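Local atomic coordinates of macrolide 2'-phosphotransferase MphH (Brachybacterium faecium, PDB entry 5UXD), a protein that probably phosphorylates the 2'-hydroxyl of macrolide antibiotics using a guanine nucleotide, and here binds azithromycin. Residues 175-180 against 263-268; 270-275 against 292-297. One frame throughout, in Å; residues are numbered along the deposited sequence. Where two conformers were deposited one is given.

Overall arrangement
The two contacts illustrate how one cluster of helices can be tied together by different chemistry at its surface and in its interior. Interaction 1, at the surface, joins helix 172-183 to helix 259-268 through a salt bridge, an indole hydrogen bond and a bridging water. Interaction 2 is buried and held by apolar side chains: the start of helix 270-281 meets the end of helix 284-294, while the same turns of the first helix also contribute to an azithromycin pocket. Helices 259-268 and 270-281 follow each other in the chain. Trp178 links the contacts physically, since its NE1 serves interaction 1 and its six-membered ring packs on Pro271, Leu272 and Leu294 of interaction 2.

Interaction 1: residues 175-180 against 263-268; sequences RERWEA and CTEMFS
Arg177 reaches from helix 172-183 to Glu265 and Ser268 of helix 259-268; the short segments run roughly antiparallel (140°) with axes 10.2 Å apart. Its CG lies opposite the backbone N (chi1 -168°) and the chain stays extended, which carries the guanidinium to the other helix. There it grips the carboxylate side-on: NE donates to Glu265 OE1 at 2.8 Å, and NH2 to Glu265 OE2 at 2.8 Å, both bonds being nearly straight. The acceptors lie in the guanidinium plane; the nitrogens approach on the syn sides but tilted out of the carboxylate plane, in keeping with the 37° turn between the groups. Glu265 bends at chi2 to meet this grip. A water adds a second tie, donating to Arg177 O and to Glu265 OE1, so that OE1 accepts two bonds. Over one guanidinium face sits Ser268 CB, 3.4 Å above its centre, while Thr264 CG2 approaches the edge. The OG1 of Thr264 instead turns to Gln233. Next along, Trp178 presents its ring edge: NE1 donates a bent bond to Ser268 OG at 3.1 Å, close to the indole plane, and a weak second one to Ser268 O. That hydroxyl commits its proton to Glu265 O, leaving the oxygen to accept from the indole. A charged clamp and a buried indole thus form an antiparallel helix-helix contact in the helical part of this phosphotransferase-family fold.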
loop_
_atom_site.group_PDB
_atom_site.type_symbol
_atom_site.label_atom_id
_atom_site.label_comp_id
_atom_site.label_asym_id
_atom_site.label_seq_id
_atom_site.Cartn_x
_atom_site.Cartn_y
_atom_site.Cartn_z
ATOM N N ARG A 175 2.327 -25.763 -1.712
ATOM C CA ARG A 175 0.899 -26.043 -1.786
ATOM C C ARG A 175 0.383 -26.605 -0.464
ATOM O O ARG A 175 -0.671 -26.186 0.030
ATOM C CB ARG A 175 0.605 -27.007 -2.935
ATOM C CG ARG A 175 -0.853 -27.404 -3.016
ATOM C CD ARG A 175 -1.091 -28.494 -4.056
ATOM N NE ARG A 175 -0.954 -28.001 -5.424
ATOM C CZ ARG A 175 -1.871 -27.270 -6.059
ATOM N NH1 ARG A 175 -2.998 -26.922 -5.449
ATOM N NH2 ARG A 175 -1.652 -26.874 -7.307
ATOM N N GLU A 176 1.126 -27.531 0.139
ATOM C CA GLU A 176 0.660 -28.144 1.379
ATOM C C GLU A 176 0.635 -27.135 2.524
ATOM O O GLU A 176 -0.313 -27.111 3.312
ATOM C CB GLU A 176 1.530 -29.356 1.708
ATOM C CG GLU A 176 1.367 -30.451 0.670
ATOM C CD GLU A 176 2.425 -31.538 0.750
ATOM O OE1 GLU A 176 2.381 -32.450 -0.101
ATOM O OE2 GLU A 176 3.287 -31.496 1.656
ATOM N N ARG A 177 1.665 -26.290 2.629
ATOM C CA ARG A 177 1.629 -25.214 3.618
ATOM C C ARG A 177 0.373 -24.371 3.466
ATOM O O ARG A 177 -0.332 -24.089 4.445
ATOM C CB ARG A 177 2.852 -24.312 3.481
ATOM C CG ARG A 177 2.972 -23.377 4.672
ATOM C CD ARG A 177 4.148 -22.434 4.566
ATOM N NE ARG A 177 4.132 -21.473 5.662
ATOM C CZ ARG A 177 5.118 -20.621 5.931
ATOM N NH1 ARG A 177 6.209 -20.618 5.171
ATOM N NH2 ARG A 177 5.028 -19.774 6.948
ATOM N N TRP A 178 0.087 -23.934 2.234
ATOM C CA TRP A 178 -1.017 -22.997 2.041
ATOM C C TRP A 178 -2.367 -23.671 2.248
ATOM O O TRP A 178 -3.308 -23.033 2.739
ATOM C CB TRP A 178 -0.911 -22.365 0.655
ATOM C CG TRP A 178 0.353 -21.567 0.520
ATOM C CD1 TRP A 178 1.053 -20.957 1.534
ATOM C CD2 TRP A 178 1.069 -21.284 -0.689
ATOM N NE1 TRP A 178 2.166 -20.327 1.021
ATOM C CE2 TRP A 178 2.194 -20.509 -0.341
ATOM C CE3 TRP A 178 0.873 -21.626 -2.034
ATOM C CZ2 TRP A 178 3.114 -20.059 -1.291
ATOM C CZ3 TRP A 178 1.784 -21.177 -2.974
ATOM C CH2 TRP A 178 2.897 -20.415 -2.599
ATOM N N GLU A 179 -2.479 -24.960 1.913
ATOM C CA GLU A 179 -3.726 -25.673 2.170
ATOM C C GLU A 179 -3.978 -25.821 3.668
ATOM O O GLU A 179 -5.124 -25.722 4.129
ATOM C CB GLU A 179 -3.698 -27.038 1.476
ATOM C CG GLU A 179 -3.951 -26.961 -0.025
ATOM C CD GLU A 179 -3.629 -28.255 -0.758
ATOM O OE1 GLU A 179 -2.819 -29.055 -0.245
ATOM O OE2 GLU A 179 -4.182 -28.468 -1.857
ATOM N N ALA A 180 -2.914 -26.058 4.443
ATOM C CA ALA A 180 -3.060 -26.152 5.893
ATOM C C ALA A 180 -3.452 -24.811 6.499
ATOM O O ALA A 180 -4.182 -24.762 7.495
ATOM C CB ALA A 180 -1.760 -26.658 6.517
ATOM N N CYS A 263 -0.768 -13.837 9.871
ATOM C CA CYS A 263 0.077 -12.859 9.172
ATOM C C CYS A 263 1.270 -13.530 8.494
ATOM O O CYS A 263 1.578 -13.242 7.335
ATOM C CB CYS A 263 0.576 -11.781 10.144
ATOM S SG CYS A 263 -0.632 -10.583 10.686
ATOM N N THR A 264 1.973 -14.407 9.219
ATOM C CA THR A 264 3.154 -15.056 8.651
ATOM C C THR A 264 2.773 -16.029 7.538
ATOM O O THR A 264 3.473 -16.126 6.524
ATOM C CB THR A 264 3.944 -15.760 9.761
ATOM O OG1 THR A 264 4.744 -14.785 10.442
ATOM C CG2 THR A 264 4.876 -16.852 9.187
ATOM N N GLU A 265 1.675 -16.776 7.710
ATOM C CA GLU A 265 1.237 -17.664 6.637
ATOM C C GLU A 265 0.857 -16.866 5.401
ATOM O O GLU A 265 1.197 -17.241 4.273
ATOM C CB GLU A 265 0.047 -18.517 7.092
ATOM C CG GLU A 265 0.412 -19.519 8.176
ATOM C CD GLU A 265 1.718 -20.216 7.877
ATOM O OE1 GLU A 265 1.731 -21.113 7.001
ATOM O OE2 GLU A 265 2.730 -19.854 8.508
ATOM N N MET A 266 0.146 -15.771 5.610
ATOM C CA MET A 266 -0.290 -14.935 4.508
ATOM C C MET A 266 0.888 -14.348 3.738
ATOM O O MET A 266 0.870 -14.288 2.522
ATOM C CB MET A 266 -1.230 -13.839 5.000
ATOM C CG MET A 266 -1.875 -13.045 3.882
ATOM S SD MET A 266 -3.417 -12.265 4.387
ATOM C CE MET A 266 -2.926 -11.507 5.927
ATOM N N PHE A 267 1.903 -13.907 4.467
ATOM C CA PHE A 267 3.100 -13.356 3.832
ATOM C C PHE A 267 3.797 -14.416 2.998
ATOM O O PHE A 267 4.331 -14.124 1.920
ATOM C CB PHE A 267 4.035 -12.804 4.907
ATOM C CG PHE A 267 5.169 -11.986 4.376
ATOM C CD1 PHE A 267 5.012 -10.637 4.136
ATOM C CD2 PHE A 267 6.405 -12.565 4.156
ATOM C CE1 PHE A 267 6.069 -9.866 3.657
ATOM C CE2 PHE A 267 7.472 -11.801 3.679
ATOM C CZ PHE A 267 7.294 -10.454 3.433
ATOM N N SER A 268 3.772 -15.669 3.466
ATOM C CA SER A 268 4.391 -16.758 2.728
ATOM C C SER A 268 3.657 -17.077 1.434
ATOM O O SER A 268 4.220 -17.750 0.565
ATOM C CB SER A 268 4.462 -18.015 3.616
ATOM O OG SER A 268 3.271 -18.786 3.515
HETATM O O HOH W 1 0.249 -23.358 7.069
#

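Interaction 2: residues 270-275 against 292-297; sequences APLGYG and AALNPP. With ZIT (azithromycin), chain C.
Leu294 sets its CG beside the backbone N, opposite the carbonyl carbon (chi1 -69°), and with chi2 at 156° its two methyls spread over the first turn of the neighbouring helix, around Pro271. Leu272 has the same first torsion, and the two leucine side chains meet at about a right angle, CD2 to CD2, at 4.0 Å. The setting is a helical hairpin: helices 270-281 and 284-294 are joined by a short turn, and here the start of the first lies against the end of the second. Pro271 is central, its CB resting 3.6 Å from Leu294 CD2 and 3.9 Å from Ala293 CB. The small alanine allows the backbones to come close. One turn on, Gly275, with no side chain, leaves room for Leu294 CD1 beside its CA. Trp178 packs on Pro271, Leu272 and Leu294, and Val164 touches both leucines, so helices 172-183 and 150-167 both pack on the apolar seam. Helix 270-281 also contributes Ala270, Gly273 and Tyr274 to an azithromycin pocket. Because Gly273 has no side chain, the sugar oxygen O4B can settle 3.0 Å from Gly273 C. Tyr274, which also touches Ala289 and Ala290 of helix 284-294, meets both sugars: methyl C6B of the sugar carrying O4B touches Tyr274 CD2, and methyl C6A of the other stands 3.5 Å above the ring plane, offset toward the rim and nearest to Tyr274 CD1.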
loop_
_atom_site.group_PDB
_atom_site.type_symbol
_atom_site.label_atom_id
_atom_site.label_comp_id
_atom_site.label_asym_id
_atom_site.label_seq_id
_atom_site.Cartn_x
_atom_site.Cartn_y
_atom_site.Cartn_z
ATOM N N ALA A 270 2.720 -14.904 -0.743
ATOM C CA ALA A 270 3.057 -13.917 -1.764
ATOM C C ALA A 270 3.250 -14.510 -3.155
ATOM O O ALA A 270 2.861 -13.841 -4.125
ATOM C CB ALA A 270 4.316 -13.146 -1.340
ATOM N N PRO A 271 3.831 -15.704 -3.341
ATOM C CA PRO A 271 3.920 -16.238 -4.716
ATOM C C PRO A 271 2.574 -16.376 -5.402
ATOM O O PRO A 271 2.510 -16.275 -6.634
ATOM C CB PRO A 271 4.606 -17.595 -4.524
ATOM C CG PRO A 271 5.453 -17.390 -3.262
ATOM C CD PRO A 271 4.579 -16.549 -2.385
ATOM N N LEU A 272 1.491 -16.601 -4.645
ATOM C CA LEU A 272 0.192 -16.626 -5.310
ATOM C C LEU A 272 -0.207 -15.240 -5.805
ATOM O O LEU A 272 -0.795 -15.103 -6.886
ATOM C CB LEU A 272 -0.890 -17.161 -4.374
ATOM C CG LEU A 272 -0.836 -18.638 -3.981
ATOM C CD1 LEU A 272 -1.893 -18.963 -2.906
ATOM C CD2 LEU A 272 -1.003 -19.526 -5.212
ATOM N N GLY A 273 0.135 -14.173 -5.085
ATOM C CA GLY A 273 -0.087 -12.839 -5.622
ATOM C C GLY A 273 0.678 -12.594 -6.910
ATOM O O GLY A 273 0.170 -11.949 -7.835
ATOM N N TYR A 274 1.922 -13.085 -6.982
ATOM C CA TYR A 274 2.692 -12.986 -8.221
ATOM C C TYR A 274 2.004 -13.740 -9.351
ATOM O O TYR A 274 1.950 -13.255 -10.490
ATOM C CB TYR A 274 4.107 -13.534 -8.005
ATOM C CG TYR A 274 5.228 -12.694 -8.584
ATOM C CD1 TYR A 274 5.104 -12.085 -9.826
ATOM C CD2 TYR A 274 6.422 -12.526 -7.886
ATOM C CE1 TYR A 274 6.139 -11.313 -10.351
ATOM C CE2 TYR A 274 7.462 -11.753 -8.402
ATOM C CZ TYR A 274 7.313 -11.151 -9.637
ATOM O OH TYR A 274 8.340 -10.384 -10.164
ATOM N N GLY A 275 1.491 -14.941 -9.061
ATOM C CA GLY A 275 0.795 -15.700 -10.088
ATOM C C GLY A 275 -0.426 -14.964 -10.600
ATOM O O GLY A 275 -0.659 -14.886 -11.811
ATOM N N ALA A 292 8.958 -18.924 -10.932
ATOM C CA ALA A 292 10.123 -19.220 -10.103
ATOM C C ALA A 292 9.799 -19.150 -8.616
ATOM O O ALA A 292 10.376 -19.905 -7.825
ATOM C CB ALA A 292 11.267 -18.266 -10.434
ATOM N N ALA A 293 8.892 -18.256 -8.216
ATOM C CA ALA A 293 8.489 -18.154 -6.812
ATOM C C ALA A 293 7.576 -19.299 -6.389
ATOM O O ALA A 293 7.635 -19.735 -5.235
ATOM C CB ALA A 293 7.787 -16.820 -6.553
ATOM N N LEU A 294 6.747 -19.802 -7.308
ATOM C CA LEU A 294 5.811 -20.879 -7.003
ATOM C C LEU A 294 6.457 -22.258 -7.032
ATOM O O LEU A 294 5.915 -23.194 -6.436
ATOM C CB LEU A 294 4.637 -20.832 -7.990
ATOM C CG LEU A 294 3.711 -19.622 -7.820
ATOM C CD1 LEU A 294 2.966 -19.302 -9.110
ATOM C CD2 LEU A 294 2.733 -19.826 -6.636
ATOM N N ASN A 295 7.594 -22.414 -7.707
ATOM C CA ASN A 295 8.255 -23.712 -7.848
ATOM C C ASN A 295 9.767 -23.526 -7.781
ATOM O O ASN A 295 10.483 -23.706 -8.774
ATOM C CB ASN A 295 7.834 -24.389 -9.151
ATOM C CG ASN A 295 8.416 -25.765 -9.298
ATOM O OD1 ASN A 295 8.544 -26.501 -8.322
ATOM N ND2 ASN A 295 8.795 -26.118 -10.522
ATOM N N PRO A 296 10.298 -23.175 -6.605
ATOM C CA PRO A 296 11.720 -22.844 -6.521
ATOM C C PRO A 296 12.581 -24.046 -6.838
ATOM O O PRO A 296 12.161 -25.203 -6.651
ATOM C CB PRO A 296 11.890 -22.403 -5.052
ATOM C CG PRO A 296 10.499 -22.103 -4.560
ATOM C CD PRO A 296 9.618 -23.059 -5.303
ATOM N N PRO A 297 13.801 -23.831 -7.320
ATOM C CA PRO A 297 14.707 -24.954 -7.568
ATOM C C PRO A 297 15.163 -25.605 -6.272
ATOM O O PRO A 297 15.047 -25.057 -5.173
ATOM C CB PRO A 297 15.872 -24.309 -8.321
ATOM C CG PRO A 297 15.842 -22.878 -7.905
ATOM C CD PRO A 297 14.388 -22.537 -7.718
HETATM C C1 ZIT C . 7.013 -6.573 -0.393
HETATM C C2 ZIT C . 5.751 -6.123 -1.205
HETATM C C3 ZIT C . 5.783 -6.928 -2.481
HETATM C C4 ZIT C . 6.460 -6.001 -3.524
HETATM C C5 ZIT C . 6.544 -6.655 -4.915
HETATM C C6 ZIT C . 7.983 -7.001 -5.191
HETATM C C7 ZIT C . 8.762 -5.767 -5.699
HETATM C C8 ZIT C . 10.248 -6.167 -5.980
HETATM C C9 ZIT C . 11.195 -5.590 -4.891
HETATM N N10 ZIT C . 11.188 -6.498 -3.626
HETATM C C11 ZIT C . 11.432 -5.785 -2.385
HETATM C C12 ZIT C . 10.557 -6.390 -1.274
HETATM C C13 ZIT C . 10.414 -5.555 0.002
HETATM C C14 ZIT C . 9.151 -6.001 0.740
HETATM C C15 ZIT C . 9.161 -5.435 2.146
HETATM C C16 ZIT C . 7.783 -5.684 2.838
HETATM C C17 ZIT C . 4.519 -6.242 -0.361
HETATM C C18 ZIT C . 5.725 -4.685 -3.551
HETATM C C19 ZIT C . 8.030 -8.129 -6.230
HETATM C C20 ZIT C . 10.640 -5.692 -7.296
HETATM C C21 ZIT C . 12.099 -7.634 -3.829
HETATM C C22 ZIT C . 12.899 -5.824 -2.007
HETATM C C23 ZIT C . 10.300 -4.053 -0.298
HETATM O O1 ZIT C . 7.205 -7.755 -0.175
HETATM O O6 ZIT C . 8.616 -7.461 -4.007
HETATM O O12 ZIT C . 11.034 -7.662 -0.905
HETATM O O13 ZIT C . 11.560 -5.788 0.846
HETATM O O14 ZIT C . 7.976 -5.506 0.072
HETATM C C1A ZIT C . 4.838 -6.108 -6.508
HETATM C C2A ZIT C . 4.298 -4.988 -7.373
HETATM C C3A ZIT C . 2.928 -5.335 -7.832
HETATM C C4A ZIT C . 2.925 -6.635 -8.529
HETATM C C5A ZIT C . 3.676 -7.747 -7.787
HETATM C C6A ZIT C . 3.896 -8.928 -8.639
HETATM C C7A ZIT C . 3.173 -4.153 -9.934
HETATM C C8A ZIT C . 0.991 -4.440 -9.042
HETATM O O1A ZIT C . 6.065 -5.764 -5.919
HETATM O O2A ZIT C . 4.275 -3.748 -6.662
HETATM N N3A ZIT C . 2.411 -4.241 -8.716
HETATM O O5A ZIT C . 5.000 -7.330 -7.305
HETATM C C1B ZIT C . 4.192 -8.734 -2.464
HETATM C C2B ZIT C . 2.708 -8.874 -2.235
HETATM C C3B ZIT C . 1.933 -9.036 -3.493
HETATM C C4B ZIT C . 2.496 -10.132 -4.319
HETATM C C5B ZIT C . 3.949 -9.877 -4.610
HETATM C C6B ZIT C . 4.441 -10.997 -5.478
HETATM C C7B ZIT C . 0.431 -9.346 -3.119
HETATM C C8B ZIT C . 1.077 -6.830 -4.019
HETATM O O1B ZIT C . 4.487 -7.419 -2.915
HETATM O O3B ZIT C . 2.028 -7.833 -4.284
HETATM O O4B ZIT C . 1.841 -10.138 -5.607
HETATM O O5B ZIT C . 4.771 -9.755 -3.391
#